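Side-chain contacts in triosephosphate isomerase (Toxoplasma gondii, PDB 5UPR), which probably interconverts D-glyceraldehyde 3-phosphate and dihydroxyacetone phosphate as a homodimeric enzyme of glycolysis and gluconeogenesis: residues E104-F109 / V134-G139; E156-V161 / R200-W205; P166-W171 / Q208-K213. All coordinates share one frame; numbering follows the deposited sequence.

Contact 1: residues E104-F109 / V134-G139; sequences ERRAGF and VILCIG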
loop_
_atom_site.group_PDB
_atom_site.type_symbol
_atom_site.label_atom_id
_atom_site.label_comp_id
_atom_site.label_asym_id
_atom_site.label_seq_id
_atom_site.Cartn_x
_atom_site.Cartn_y
_atom_site.Cartn_z
ATOM N N GLU A 104 10.422 -2.574 -8.777
ATOM C CA GLU A 104 10.637 -2.666 -7.310
ATOM C C GLU A 104 9.574 -3.591 -6.653
ATOM O O GLU A 104 9.937 -4.389 -5.782
ATOM C CB GLU A 104 10.731 -1.274 -6.660
ATOM C CG GLU A 104 11.929 -0.478 -7.148
ATOM C CD GLU A 104 11.768 1.025 -7.110
ATOM O OE1 GLU A 104 10.762 1.521 -6.531
ATOM O OE2 GLU A 104 12.734 1.725 -7.631
ATOM N N ARG A 105 8.335 -3.558 -7.132
ATOM C CA ARG A 105 7.254 -4.400 -6.594
ATOM C C ARG A 105 7.322 -5.807 -7.195
ATOM O O ARG A 105 6.938 -6.744 -6.510
ATOM C CB ARG A 105 5.870 -3.790 -6.838
ATOM C CG ARG A 105 5.692 -2.383 -6.222
ATOM C CD ARG A 105 4.245 -2.065 -5.969
ATOM N NE ARG A 105 3.636 -3.011 -4.997
ATOM C CZ ARG A 105 3.836 -3.016 -3.668
ATOM N NH1 ARG A 105 4.551 -2.055 -3.065
ATOM N NH2 ARG A 105 3.216 -3.907 -2.923
ATOM N N ARG A 106 7.801 -5.964 -8.448
ATOM C CA ARG A 106 8.024 -7.296 -9.004
ATOM C C ARG A 106 9.131 -8.017 -8.216
ATOM O O ARG A 106 9.017 -9.236 -7.983
ATOM C CB ARG A 106 8.371 -7.310 -10.506
ATOM C CG ARG A 106 7.219 -6.847 -11.403
ATOM C CD ARG A 106 7.683 -6.607 -12.867
ATOM N NE ARG A 106 6.654 -6.192 -13.779
ATOM C CZ ARG A 106 5.865 -6.989 -14.553
ATOM N NH1 ARG A 106 5.890 -8.292 -14.469
ATOM N NH2 ARG A 106 5.023 -6.441 -15.401
ATOM N N ALA A 107 10.138 -7.296 -7.741
ATOM C CA ALA A 107 11.231 -7.935 -7.004
ATOM C C ALA A 107 10.842 -8.255 -5.559
ATOM O O ALA A 107 11.329 -9.213 -4.975
ATOM C CB ALA A 107 12.505 -7.074 -6.996
ATOM N N GLY A 108 10.003 -7.428 -4.969
ATOM C CA GLY A 108 9.552 -7.624 -3.607
ATOM C C GLY A 108 10.509 -6.961 -2.609
ATOM O O GLY A 108 11.546 -6.488 -2.965
ATOM N N PHE A 109 10.084 -6.925 -1.359
ATOM C CA PHE A 109 10.704 -6.196 -0.279
ATOM C C PHE A 109 10.954 -7.023 0.960
ATOM O O PHE A 109 10.020 -7.685 1.533
ATOM C CB PHE A 109 9.795 -5.029 0.112
ATOM C CG PHE A 109 9.410 -4.112 -1.044
ATOM C CD1 PHE A 109 10.328 -3.178 -1.553
ATOM C CD2 PHE A 109 8.172 -4.229 -1.658
ATOM C CE1 PHE A 109 9.958 -2.335 -2.598
ATOM C CE2 PHE A 109 7.812 -3.424 -2.685
ATOM C CZ PHE A 109 8.720 -2.446 -3.179
ATOM N N VAL A 134 -4.026 2.925 -16.296
ATOM C CA VAL A 134 -2.909 2.158 -15.741
ATOM C C VAL A 134 -1.613 2.502 -16.463
ATOM O O VAL A 134 -1.564 2.453 -17.698
ATOM C CB VAL A 134 -3.186 0.658 -15.950
ATOM C CG1 VAL A 134 -1.967 -0.171 -15.533
ATOM C CG2 VAL A 134 -4.444 0.252 -15.157
ATOM N N ILE A 135 -0.586 2.843 -15.708
ATOM C CA ILE A 135 0.782 2.871 -16.195
ATOM C C ILE A 135 1.371 1.480 -15.906
ATOM O O ILE A 135 1.699 1.170 -14.742
ATOM C CB ILE A 135 1.582 3.981 -15.523
ATOM C CG1 ILE A 135 0.955 5.342 -15.784
ATOM C CG2 ILE A 135 3.018 3.977 -16.020
ATOM C CD1 ILE A 135 1.519 6.455 -14.874
ATOM N N LEU A 136 1.436 0.642 -16.935
ATOM C CA LEU A 136 1.941 -0.713 -16.806
ATOM C C LEU A 136 3.452 -0.778 -17.048
ATOM O O LEU A 136 3.887 -0.515 -18.175
ATOM C CB LEU A 136 1.221 -1.639 -17.802
ATOM C CG LEU A 136 1.808 -3.040 -18.051
ATOM C CD1 LEU A 136 1.776 -3.832 -16.727
ATOM C CD2 LEU A 136 1.023 -3.765 -19.113
ATOM N N CYS A 137 4.213 -1.160 -16.022
ATOM C CA CYS A 137 5.671 -1.209 -16.085
ATOM C C CYS A 137 6.180 -2.591 -16.525
ATOM O O CYS A 137 5.727 -3.609 -16.044
ATOM C CB CYS A 137 6.296 -0.815 -14.719
ATOM S SG CYS A 137 5.814 0.812 -14.111
ATOM N N ILE A 138 7.117 -2.601 -17.445
ATOM C CA ILE A 138 7.810 -3.848 -17.909
ATOM C C ILE A 138 9.279 -3.515 -18.083
ATOM O O ILE A 138 9.645 -2.351 -18.146
ATOM C CB ILE A 138 7.236 -4.361 -19.286
ATOM C CG1 ILE A 138 7.382 -3.348 -20.400
ATOM C CG2 ILE A 138 5.785 -4.728 -19.195
ATOM C CD1 ILE A 138 6.920 -3.776 -21.750
ATOM N N GLY A 139 10.128 -4.518 -18.200
ATOM C CA GLY A 139 11.550 -4.270 -18.386
ATOM C C GLY A 139 12.397 -5.486 -18.083
ATOM O O GLY A 139 12.011 -6.280 -17.276
#
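Arg106 reaches from helix 103-107 to the end of strand 133-138 and hydrogen-bonds through NH2 to the backbone O of Cys137, with an N-O distance of 3.0 Å. The N-H...O angle of 152° shows a moderately bent bond; NH2 arrives nearly in line with the Cys137 carbonyl, while that oxygen lies 17° out of the guanidinium plane. Earlier in the segment, Glu104 forms a salt bridge with Lys17 and a hydrogen bond with Thr82 of the second subunit; Arg105 bridges to Asp71 and Glu115 and, across the dimer interface, to Glu84 of the second subunit. The side chain of Arg106 is extended from CG to NE, which spans the 9.6 Å between the CA atoms of Arg106 and Ile138. NE donates to the O of Gly101, so two backbone carbonyls fix the rotation of the group. NH2 also packs loosely, at an oblique angle, against the methyls Ile138 CG2 (4.2 Å) and Leu136 CD1 (4.4 Å). Past Ala107 the helix ends at Gly108, which has positive phi. Such a link between a short helix following one strand and the C-terminal end of the next parallel strand belongs to the beta/alpha architecture of the TIM barrel.

Contact 2: residues E156-V161 / R200-W205; sequences EQLEAV and RDIRNW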
loop_
_atom_site.group_PDB
_atom_site.type_symbol
_atom_site.label_atom_id
_atom_site.label_comp_id
_atom_site.label_asym_id
_atom_site.label_seq_id
_atom_site.Cartn_x
_atom_site.Cartn_y
_atom_site.Cartn_z
ATOM N N GLU A 156 6.782 -11.973 -22.765
ATOM C CA GLU A 156 6.244 -12.813 -21.649
ATOM C C GLU A 156 5.511 -11.900 -20.627
ATOM O O GLU A 156 4.407 -12.233 -20.161
ATOM C CB GLU A 156 7.372 -13.538 -20.886
ATOM C CG GLU A 156 8.081 -14.658 -21.573
ATOM C CD GLU A 156 9.339 -15.153 -20.772
ATOM O OE1 GLU A 156 9.657 -14.665 -19.627
ATOM O OE2 GLU A 156 10.088 -16.049 -21.322
ATOM N N GLN A 157 6.113 -10.757 -20.290
ATOM C CA GLN A 157 5.483 -9.840 -19.357
ATOM C C GLN A 157 4.157 -9.275 -19.866
ATOM O O GLN A 157 3.153 -9.221 -19.168
ATOM C CB GLN A 157 6.443 -8.677 -19.018
ATOM C CG GLN A 157 7.628 -9.131 -18.174
ATOM C CD GLN A 157 8.507 -7.987 -17.784
ATOM O OE1 GLN A 157 8.744 -7.063 -18.577
ATOM N NE2 GLN A 157 8.950 -7.956 -16.516
ATOM N N LEU A 158 4.152 -8.881 -21.129
ATOM C CA LEU A 158 2.957 -8.348 -21.765
ATOM C C LEU A 158 1.916 -9.430 -22.048
ATOM O O LEU A 158 0.732 -9.183 -21.878
ATOM C CB LEU A 158 3.363 -7.623 -23.019
ATOM C CG LEU A 158 4.083 -6.338 -22.837
ATOM C CD1 LEU A 158 4.820 -5.868 -24.088
ATOM C CD2 LEU A 158 3.076 -5.283 -22.431
ATOM N N GLU A 159 2.346 -10.613 -22.481
ATOM C CA GLU A 159 1.414 -11.744 -22.754
ATOM C C GLU A 159 0.618 -12.143 -21.466
ATOM O O GLU A 159 -0.541 -12.431 -21.583
ATOM C CB GLU A 159 2.184 -12.921 -23.310
ATOM C CG GLU A 159 1.464 -14.271 -23.426
ATOM C CD GLU A 159 0.305 -14.247 -24.385
ATOM O OE1 GLU A 159 0.132 -13.272 -25.180
ATOM O OE2 GLU A 159 -0.490 -15.217 -24.327
ATOM N N ALA A 160 1.250 -12.127 -20.264
ATOM C CA ALA A 160 0.528 -12.395 -19.065
ATOM C C ALA A 160 -0.622 -11.384 -18.875
ATOM O O ALA A 160 -1.715 -11.727 -18.490
ATOM C CB ALA A 160 1.464 -12.334 -17.838
ATOM N N VAL A 161 -0.356 -10.113 -19.186
ATOM C CA VAL A 161 -1.380 -9.086 -19.108
ATOM C C VAL A 161 -2.483 -9.306 -20.120
ATOM O O VAL A 161 -3.663 -9.206 -19.791
ATOM C CB VAL A 161 -0.819 -7.667 -19.183
ATOM C CG1 VAL A 161 -1.960 -6.627 -19.077
ATOM C CG2 VAL A 161 0.164 -7.440 -18.024
ATOM N N ARG A 200 9.811 0.225 -30.268
ATOM C CA ARG A 200 9.230 -0.280 -31.509
ATOM C C ARG A 200 8.912 -1.792 -31.426
ATOM O O ARG A 200 7.916 -2.203 -31.944
ATOM C CB ARG A 200 10.131 0.059 -32.696
ATOM C CG ARG A 200 9.582 -0.328 -34.085
ATOM C CD ARG A 200 8.183 0.176 -34.278
ATOM N NE ARG A 200 8.046 0.793 -35.592
ATOM C CZ ARG A 200 7.270 1.852 -35.854
ATOM N NH1 ARG A 200 6.466 2.424 -34.913
ATOM N NH2 ARG A 200 7.247 2.365 -37.101
ATOM N N ASP A 201 9.756 -2.601 -30.770
ATOM C CA ASP A 201 9.461 -3.979 -30.487
ATOM C C ASP A 201 8.198 -4.130 -29.625
ATOM O O ASP A 201 7.418 -5.016 -29.858
ATOM C CB ASP A 201 10.604 -4.661 -29.719
ATOM C CG ASP A 201 11.847 -4.932 -30.550
ATOM O OD1 ASP A 201 11.763 -4.938 -31.807
ATOM O OD2 ASP A 201 12.871 -5.236 -29.890
ATOM N N ILE A 202 8.036 -3.284 -28.630
ATOM C CA ILE A 202 6.877 -3.289 -27.781
ATOM C C ILE A 202 5.631 -2.949 -28.617
ATOM O O ILE A 202 4.593 -3.627 -28.486
ATOM C CB ILE A 202 7.034 -2.317 -26.585
ATOM C CG1 ILE A 202 8.074 -2.856 -25.620
ATOM C CG2 ILE A 202 5.657 -2.055 -25.913
ATOM C CD1 ILE A 202 8.581 -1.787 -24.721
ATOM N N ARG A 203 5.747 -1.969 -29.486
ATOM C CA ARG A 203 4.605 -1.585 -30.362
ATOM C C ARG A 203 4.278 -2.690 -31.379
ATOM O O ARG A 203 3.123 -2.931 -31.629
ATOM C CB ARG A 203 4.839 -0.225 -31.015
ATOM C CG ARG A 203 3.573 0.456 -31.531
ATOM C CD ARG A 203 3.814 1.849 -32.121
ATOM N NE ARG A 203 4.494 2.740 -31.152
ATOM C CZ ARG A 203 3.934 3.306 -30.089
ATOM N NH1 ARG A 203 2.663 3.152 -29.806
ATOM N NH2 ARG A 203 4.684 4.054 -29.284
ATOM N N ASN A 204 5.277 -3.401 -31.873
ATOM C CA ASN A 204 5.060 -4.530 -32.791
ATOM C C ASN A 204 4.390 -5.647 -32.005
ATOM O O ASN A 204 3.554 -6.340 -32.575
ATOM C CB ASN A 204 6.333 -5.085 -33.458
ATOM C CG ASN A 204 6.996 -4.118 -34.430
ATOM O OD1 ASN A 204 6.372 -3.177 -34.933
ATOM N ND2 ASN A 204 8.306 -4.336 -34.671
ATOM N N TRP A 205 4.720 -5.820 -30.721
ATOM C CA TRP A 205 4.034 -6.806 -29.910
ATOM C C TRP A 205 2.545 -6.461 -29.807
ATOM O O TRP A 205 1.705 -7.359 -29.983
ATOM C CB TRP A 205 4.667 -6.974 -28.489
ATOM C CG TRP A 205 3.964 -8.052 -27.691
ATOM C CD1 TRP A 205 4.274 -9.401 -27.652
ATOM C CD2 TRP A 205 2.780 -7.897 -26.903
ATOM N NE1 TRP A 205 3.341 -10.065 -26.893
ATOM C CE2 TRP A 205 2.442 -9.165 -26.385
ATOM C CE3 TRP A 205 1.990 -6.782 -26.553
ATOM C CZ2 TRP A 205 1.284 -9.365 -25.631
ATOM C CZ3 TRP A 205 0.836 -7.006 -25.747
ATOM C CH2 TRP A 205 0.545 -8.262 -25.278
HETATM O O HOH W 1 2.732 -12.772 -26.950
#
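Leu158 lies over one face of the Trp205 indole, its CB 3.5 Å from the centroid of the six-membered ring and only 5° off the ring normal, a CH-pi contact centred on that ring, toward the rim of the indole. Farther along the same side chain, CD1 approaches Trp205 CE3 (3.9 Å) and also meets Ile202 CG2 at 4.3 Å. The backbone of helix 150-164 closes on the indole too: Leu158 O is 3.5 Å from Trp205 CH2, and Glu159 N is 3.6 Å from Trp205 CZ2. What brings the ring there is its first torsion, with Trp205 CG opposite the backbone N (chi1 -178°), so that the indole extends across to the other helix. A water joins the polar ends, accepting from Trp205 NE1 at 2.8 Å and donating to Glu159 OE1. Glu159 bends at its second torsion, and its OE2 forms a salt bridge with Arg162, which helps to place the carboxylate. The short helical segments are inclined by 32° with axes 11.3 Å apart, a spacing bridged by these large side chains. Beneath them, Leu158 and Ile202 both rest on Ile138 of strand 133-138 and Ile176 of strand 174-178, so two neighbouring outer helices pack together against the barrel wall.

Contact 3: residues P166-W171 / Q208-K213; sequences PEADAW and QAVSPK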
loop_
_atom_site.group_PDB
_atom_site.type_symbol
_atom_site.label_atom_id
_atom_site.label_comp_id
_atom_site.label_asym_id
_atom_site.label_seq_id
_atom_site.Cartn_x
_atom_site.Cartn_y
_atom_site.Cartn_z
ATOM N N PRO A 166 -7.951 -10.009 -22.263
ATOM C CA PRO A 166 -7.978 -10.371 -23.665
ATOM C C PRO A 166 -8.818 -9.414 -24.556
ATOM O O PRO A 166 -8.719 -9.489 -25.760
ATOM C CB PRO A 166 -8.593 -11.776 -23.659
ATOM C CG PRO A 166 -9.466 -11.814 -22.401
ATOM C CD PRO A 166 -8.674 -10.972 -21.422
ATOM N N GLU A 167 -9.652 -8.573 -23.988
ATOM C CA GLU A 167 -10.450 -7.643 -24.799
ATOM C C GLU A 167 -9.629 -6.435 -25.192
ATOM O O GLU A 167 -9.147 -5.703 -24.311
ATOM C CB GLU A 167 -11.688 -7.151 -24.042
ATOM C CG GLU A 167 -12.935 -7.136 -24.889
ATOM C CD GLU A 167 -13.891 -6.007 -24.543
ATOM O OE1 GLU A 167 -13.659 -5.235 -23.560
ATOM O OE2 GLU A 167 -14.860 -5.918 -25.327
ATOM N N ALA A 168 -9.583 -6.191 -26.488
ATOM C CA ALA A 168 -8.751 -5.089 -27.020
ATOM C C ALA A 168 -9.245 -3.710 -26.547
ATOM O O ALA A 168 -8.432 -2.822 -26.316
ATOM C CB ALA A 168 -8.695 -5.141 -28.567
ATOM N N ASP A 169 -10.563 -3.539 -26.395
ATOM C CA ASP A 169 -11.092 -2.224 -26.008
ATOM C C ASP A 169 -10.543 -1.757 -24.638
ATOM O O ASP A 169 -10.383 -0.549 -24.433
ATOM C CB ASP A 169 -12.635 -2.245 -25.894
ATOM C CG ASP A 169 -13.228 -0.832 -25.606
ATOM O OD1 ASP A 169 -12.951 0.080 -26.445
ATOM O OD2 ASP A 169 -13.891 -0.617 -24.533
ATOM N N ALA A 170 -10.275 -2.698 -23.717
ATOM C CA ALA A 170 -9.826 -2.330 -22.387
ATOM C C ALA A 170 -8.447 -1.626 -22.404
ATOM O O ALA A 170 -8.144 -0.779 -21.530
ATOM C CB ALA A 170 -9.823 -3.571 -21.477
ATOM N N TRP A 171 -7.640 -1.993 -23.416
ATOM C CA TRP A 171 -6.307 -1.476 -23.569
ATOM C C TRP A 171 -6.254 0.027 -23.898
ATOM O O TRP A 171 -5.149 0.625 -23.824
ATOM C CB TRP A 171 -5.524 -2.270 -24.641
ATOM C CG TRP A 171 -5.117 -3.615 -24.137
ATOM C CD1 TRP A 171 -5.930 -4.654 -23.901
ATOM C CD2 TRP A 171 -3.800 -4.039 -23.809
ATOM N NE1 TRP A 171 -5.197 -5.711 -23.439
ATOM C CE2 TRP A 171 -3.888 -5.362 -23.374
ATOM C CE3 TRP A 171 -2.562 -3.415 -23.819
ATOM C CZ2 TRP A 171 -2.791 -6.103 -22.959
ATOM C CZ3 TRP A 171 -1.435 -4.148 -23.457
ATOM C CH2 TRP A 171 -1.562 -5.466 -22.976
ATOM N N GLN A 208 0.617 -7.358 -33.088
ATOM C CA GLN A 208 0.463 -8.825 -33.363
ATOM C C GLN A 208 -0.439 -9.491 -32.327
ATOM O O GLN A 208 -1.219 -10.318 -32.694
ATOM C CB GLN A 208 1.849 -9.519 -33.428
ATOM C CG GLN A 208 2.031 -11.006 -33.020
ATOM C CD GLN A 208 2.012 -11.956 -34.154
ATOM O OE1 GLN A 208 2.677 -11.706 -35.190
ATOM N NE2 GLN A 208 1.314 -13.086 -33.988
ATOM N N ALA A 209 -0.286 -9.153 -31.036
ATOM C CA ALA A 209 -0.998 -9.853 -29.961
ATOM C C ALA A 209 -2.367 -9.238 -29.636
ATOM O O ALA A 209 -3.260 -9.957 -29.219
ATOM C CB ALA A 209 -0.189 -9.843 -28.659
ATOM N N VAL A 210 -2.514 -7.904 -29.800
ATOM C CA VAL A 210 -3.777 -7.255 -29.516
ATOM C C VAL A 210 -4.399 -6.785 -30.832
ATOM O O VAL A 210 -5.255 -7.442 -31.378
ATOM C CB VAL A 210 -3.609 -6.113 -28.484
ATOM C CG1 VAL A 210 -4.959 -5.587 -28.047
ATOM C CG2 VAL A 210 -2.798 -6.570 -27.274
ATOM N N SER A 211 -3.967 -5.651 -31.376
ATOM C CA SER A 211 -4.420 -5.186 -32.702
ATOM C C SER A 211 -3.571 -4.010 -33.181
ATOM O O SER A 211 -3.004 -3.253 -32.365
ATOM C CB SER A 211 -5.909 -4.743 -32.684
ATOM O OG SER A 211 -6.022 -3.531 -31.893
ATOM N N PRO A 212 -3.514 -3.808 -34.480
ATOM C CA PRO A 212 -2.895 -2.551 -34.999
ATOM C C PRO A 212 -3.468 -1.245 -34.399
ATOM O O PRO A 212 -2.692 -0.292 -34.160
ATOM C CB PRO A 212 -3.162 -2.628 -36.521
ATOM C CG PRO A 212 -3.342 -4.102 -36.805
ATOM C CD PRO A 212 -3.965 -4.720 -35.585
ATOM N N LYS A 213 -4.759 -1.187 -34.117
ATOM C CA LYS A 213 -5.316 0.033 -33.530
ATOM C C LYS A 213 -4.743 0.304 -32.122
ATOM O O LYS A 213 -4.396 1.441 -31.804
ATOM C CB LYS A 213 -6.824 -0.115 -33.404
ATOM C CG LYS A 213 -7.576 1.012 -32.675
ATOM C CD LYS A 213 -9.053 0.593 -32.605
ATOM C CE LYS A 213 -9.774 0.909 -31.316
ATOM N NZ LYS A 213 -10.390 2.239 -31.335
#
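This is a small apolar contact, with no hydrogen bond between its segments, at the N-terminal end of the barrel, where the connection leading into strand 174-178 meets the turn between helices 192-209 and 212-217. Val210 supplies one side of it, and its two methyl groups divide the work. CG1, opposite the backbone N (chi1 -172°), touches Ala168 CB at 3.8 Å. CG2 projects over a face of the Trp171 indole, 4.3 Å from the centroid of the six-membered ring and 11° off its normal, which makes a CH-pi contact, though a rather distant one. The backbones come close here, the CA atoms of Ala168 and Val210 being 6.0 Å apart. The indole is held from its polar side as well, Trp171 NE1 donating to the O of Val165. A backbone bond from Trp171 N to the O of Ala168 belongs to the 3-10 turn that carries both residues to Val210. On the opposing segment, Ser211 is the N-cap of the following helix, its OG accepting from Val214 N, so the helix begins directly after the residue following Val210. The whole is a turn-to-turn contact between successive beta/alpha units, at the helix-to-strand end of the TIM barrel.

From the N terminus, contact 1 comes first, closing a loop of 24 residues that includes helix 117-129, and it is complete before the others open. Contacts 2 and 3 cross: their segments alternate as 156-161, 166-171, 200-205 and 208-213, so each spans strand 174-178, and both use helix 192-209. Contact 2 touches contact 1 through Gln157, whose OE1 probably accepts from Gly139 N (2.9 Å), and through Leu158 against Ile138. It touches contact 3 where Trp205 meets Trp171 and Val210. Contacts 1 and 3 do not touch, their centres lying about 22 Å apart. Contact 2 thus bridges them, from the C-terminal end of strand 133-138 to the turns at the other end of the barrel.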